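Side-chain contact in truncated hemoglobin 4 (Chlamydomonas reinhardtii, PDB 6BME), which binds heme b and, like other truncated hemoglobins, probably binds oxygen: residues Y21-N26 with V91-E96. Numbering follows the deposited sequence.
Sequences YKKLMN and VDSLKE
The ammonium nitrogen of K23 meets three partners, one of them weakly: a carboxylate oxygen of E96 and two waters. The contact joins helix 10-25 and helix 80-96 of the 2-on-2 globin fold. The segment axes run at 138° to each other and come no closer than 10.7 Å; here the long side chain of K23 spans the gap between the two segments. K23 NZ gives a hydrogen bond to E96 OE2 at 2.7 Å, and the two form a salt bridge. The lysine approaches on the syn side of that oxygen, 29° out of the carboxylate plane. One water accepts from K23 NZ at 2.9 Å and donates to D92 OD2. It thus links the lysine to an aspartate whose charged oxygen is not in direct contact with it. The other water receives a long, weak bond from the lysine and donates to E96 OE1 at 2.8 Å. E96 OE2 is therefore bound directly to K23, while OE1 is linked to it through a water that the lysine holds weakly. The two acids would probably favour the charged form of the lysine. The K23 chain is extended as far as CE and bends only at chi4 (-65°), which turns NZ off toward E96. With an alanine here, E96 is likely to lose its positive mate and D92 its water-mediated one, and a gap would probably open beside S93. K23 also touches H89 on helix 80-96. The heme is about 11 Å from the K23 side chain, so this bridge lies away from the iron site. S93 OG is hydrogen-bonded to H89 O in its own helix. That same hydroxyl oxygen lies against the aliphatic part of the lysine, 3.4 Å from K23 CD.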
ATOM      1  N   TYR A  21      -7.360  -4.718   2.341  1.00 16.56           N
ATOM      2  CA  TYR A  21      -7.197  -4.762   3.789  1.00 13.78           C
ATOM      3  C   TYR A  21      -7.224  -6.193   4.310  1.00 12.87           C
ATOM      4  O   TYR A  21      -6.356  -6.601   5.096  1.00 12.55           O
ATOM      5  CB  TYR A  21      -8.299  -3.928   4.445  1.00 21.49           C
ATOM      6  CG  TYR A  21      -8.413  -4.122   5.934  1.00 29.59           C
ATOM      7  CD1 TYR A  21      -7.567  -3.456   6.803  1.00 42.65           C
ATOM      8  CD2 TYR A  21      -9.369  -4.966   6.471  1.00 35.26           C
ATOM      9  CE1 TYR A  21      -7.666  -3.626   8.170  1.00 47.37           C
ATOM     10  CE2 TYR A  21      -9.478  -5.143   7.838  1.00 43.16           C
ATOM     11  CZ  TYR A  21      -8.622  -4.471   8.681  1.00 48.38           C
ATOM     12  OH  TYR A  21      -8.721  -4.645  10.044  1.00 57.49           O
ATOM     13  N   LYS A  22      -8.209  -6.980   3.869  1.00 13.89           N
ATOM     14  CA  LYS A  22      -8.352  -8.337   4.387  1.00 14.51           C
ATOM     15  C   LYS A  22      -7.174  -9.210   3.978  1.00 14.77           C
ATOM     16  O   LYS A  22      -6.705 -10.036   4.772  1.00 20.30           O
ATOM     17  CB  LYS A  22      -9.682  -8.938   3.919  1.00 18.85           C
ATOM     18  CG  LYS A  22     -10.897  -8.284   4.567  1.00 24.49           C
ATOM     19  CD  LYS A  22     -12.191  -8.874   4.042  1.00 27.79           C
ATOM     20  CE  LYS A  22     -13.411  -8.114   4.574  1.00 35.00           C
ATOM     21  NZ  LYS A  22     -14.246  -7.546   3.473  1.00 33.51           N
ATOM     22  N   LYS A  23      -6.653  -9.016   2.761  1.00 13.45           N
ATOM     23  CA  LYS A  23      -5.442  -9.731   2.353  1.00 12.64           C
ATOM     24  C   LYS A  23      -4.288  -9.465   3.316  1.00 11.70           C
ATOM     25  O   LYS A  23      -3.575 -10.389   3.713  1.00 13.83           O
ATOM     26  CB  LYS A  23      -5.040  -9.340   0.928  1.00 12.33           C
ATOM     27  CG  LYS A  23      -5.842 -10.001  -0.178  1.00 16.65           C
ATOM     28  CD  LYS A  23      -5.436  -9.442  -1.539  1.00 16.69           C
ATOM     29  CE  LYS A  23      -6.288 -10.012  -2.662  1.00 18.72           C
ATOM     30  NZ  LYS A  23      -6.082 -11.485  -2.818  1.00 16.43           N
ATOM     31  N   LEU A  24      -4.079  -8.200   3.699  1.00 11.09           N
ATOM     32  CA  LEU A  24      -2.975  -7.889   4.604  1.00 13.65           C
ATOM     33  C   LEU A  24      -3.203  -8.503   5.980  1.00 16.64           C
ATOM     34  O   LEU A  24      -2.286  -9.090   6.570  1.00 18.55           O
ATOM     35  CB  LEU A  24      -2.785  -6.376   4.720  1.00  9.78           C
ATOM     36  CG  LEU A  24      -2.595  -5.568   3.438  1.00 16.71           C
ATOM     37  CD1 LEU A  24      -2.235  -4.131   3.790  1.00 17.05           C
ATOM     38  CD2 LEU A  24      -1.524  -6.187   2.553  1.00 15.59           C
ATOM     39  N   MET A  25      -4.419  -8.369   6.520  1.00 14.05           N
ATOM     40  CA  MET A  25      -4.665  -8.894   7.859  1.00 14.77           C
ATOM     41  C   MET A  25      -4.638 -10.417   7.885  1.00 15.76           C
ATOM     42  O   MET A  25      -4.343 -11.007   8.929  1.00 14.80           O
ATOM     43  CB  MET A  25      -5.998  -8.359   8.395  1.00 16.30           C
ATOM     44  CG  MET A  25      -6.081  -6.826   8.404  1.00 18.97           C
ATOM     45  SD  MET A  25      -4.660  -6.036   9.226  1.00 26.36           S
ATOM     46  CE  MET A  25      -4.935  -6.586  10.912  1.00 30.19           C
ATOM     47  N   ASN A  26      -4.896 -11.073   6.759  1.00 13.22           N
ATOM     48  CA  ASN A  26      -4.906 -12.526   6.731  1.00 14.04           C
ATOM     49  C   ASN A  26      -3.567 -13.115   6.319  1.00 16.73           C
ATOM     50  O   ASN A  26      -3.451 -14.336   6.209  1.00 17.88           O
ATOM     51  CB  ASN A  26      -6.021 -13.015   5.804  1.00 24.32           C
ATOM     52  CG  ASN A  26      -7.404 -12.696   6.355  1.00 31.66           C
ATOM     53  OD1 ASN A  26      -7.636 -12.810   7.560  1.00 29.44           O
ATOM     54  ND2 ASN A  26      -8.319 -12.280   5.481  1.00 29.43           N
ATOM     55  N   VAL A  91      -1.990  -5.487  -6.200  1.00 13.59           N
ATOM     56  CA  VAL A  91      -2.351  -5.722  -7.595  1.00 16.65           C
ATOM     57  C   VAL A  91      -3.307  -6.906  -7.699  1.00 15.08           C
ATOM     58  O   VAL A  91      -4.216  -6.897  -8.531  1.00 15.05           O
ATOM     59  CB  VAL A  91      -1.104  -5.910  -8.480  1.00 16.26           C
ATOM     60  CG1 VAL A  91      -0.223  -4.687  -8.397  1.00 13.30           C
ATOM     61  CG2 VAL A  91      -0.325  -7.150  -8.070  1.00 23.53           C
ATOM     62  N   ASP A  92      -3.157  -7.914  -6.834  1.00 13.68           N
ATOM     63  CA  ASP A  92      -4.137  -8.993  -6.803  1.00 14.47           C
ATOM     64  C   ASP A  92      -5.526  -8.455  -6.485  1.00 18.30           C
ATOM     65  O   ASP A  92      -6.516  -8.906  -7.066  1.00 15.98           O
ATOM     66  CB  ASP A  92      -3.735 -10.056  -5.780  1.00 14.08           C
ATOM     67  CG  ASP A  92      -2.457 -10.790  -6.164  1.00 19.80           C
ATOM     68  OD1 ASP A  92      -1.922 -10.552  -7.270  1.00 14.34           O
ATOM     69  OD2 ASP A  92      -1.989 -11.603  -5.344  1.00 13.72           O
ATOM     70  N   SER A  93      -5.620  -7.498  -5.552  1.00 17.05           N
ATOM     71  CA  SER A  93      -6.917  -6.898  -5.250  1.00 14.71           C
ATOM     72  C   SER A  93      -7.505  -6.236  -6.482  1.00 15.60           C
ATOM     73  O   SER A  93      -8.689  -6.412  -6.781  1.00 16.67           O
ATOM     74  CB  SER A  93      -6.788  -5.879  -4.117  1.00 13.91           C
ATOM     75  OG  SER A  93      -6.208  -6.479  -2.978  1.00 13.19           O
ATOM     76  N   LEU A  94      -6.684  -5.493  -7.226  1.00 15.34           N
ATOM     77  CA  LEU A  94      -7.181  -4.827  -8.424  1.00 16.48           C
ATOM     78  C   LEU A  94      -7.686  -5.837  -9.450  1.00 23.28           C
ATOM     79  O   LEU A  94      -8.746  -5.639 -10.056  1.00 22.53           O
ATOM     80  CB  LEU A  94      -6.088  -3.948  -9.028  1.00 16.01           C
ATOM     81  CG  LEU A  94      -5.511  -2.800  -8.208  1.00 15.73           C
ATOM     82  CD1 LEU A  94      -4.382  -2.128  -8.988  1.00 15.29           C
ATOM     83  CD2 LEU A  94      -6.608  -1.806  -7.867  1.00 15.55           C
ATOM     84  N   LYS A  95      -6.946  -6.934  -9.652  1.00 22.04           N
ATOM     85  CA  LYS A  95      -7.371  -7.955 -10.604  1.00 20.95           C
ATOM     86  C   LYS A  95      -8.675  -8.608 -10.168  1.00 19.94           C
ATOM     87  O   LYS A  95      -9.567  -8.845 -10.993  1.00 20.75           O
ATOM     88  CB  LYS A  95      -6.278  -9.017 -10.769  1.00 20.02           C
ATOM     89  CG  LYS A  95      -4.957  -8.468 -11.260  1.00 19.31           C
ATOM     90  CD  LYS A  95      -3.884  -9.551 -11.239  1.00 27.27           C
ATOM     91  CE  LYS A  95      -2.506  -8.988 -11.548  1.00 26.87           C
ATOM     92  NZ  LYS A  95      -1.458 -10.036 -11.373  1.00 28.78           N
ATOM     93  N   GLU A  96      -8.796  -8.929  -8.879  1.00 18.70           N
ATOM     94  CA  GLU A  96     -10.016  -9.553  -8.377  1.00 23.53           C
ATOM     95  C   GLU A  96     -11.234  -8.657  -8.550  1.00 23.23           C
ATOM     96  O   GLU A  96     -12.358  -9.156  -8.699  1.00 21.74           O
ATOM     97  CB  GLU A  96      -9.838  -9.929  -6.913  1.00 18.78           C
ATOM     98  CG  GLU A  96      -8.858 -11.076  -6.756  1.00 26.22           C
ATOM     99  CD  GLU A  96      -8.531 -11.372  -5.321  1.00 24.30           C
ATOM    100  OE1 GLU A  96      -9.323 -10.970  -4.436  1.00 20.74           O
ATOM    101  OE2 GLU A  96      -7.482 -12.013  -5.087  1.00 17.34           O
TER
HETATM  102  O   HOH W   1      -3.196 -11.971  -2.952  1.00 12.20           O
HETATM  103  O   HOH W   2      -9.182 -11.720  -1.763  1.00 22.93           O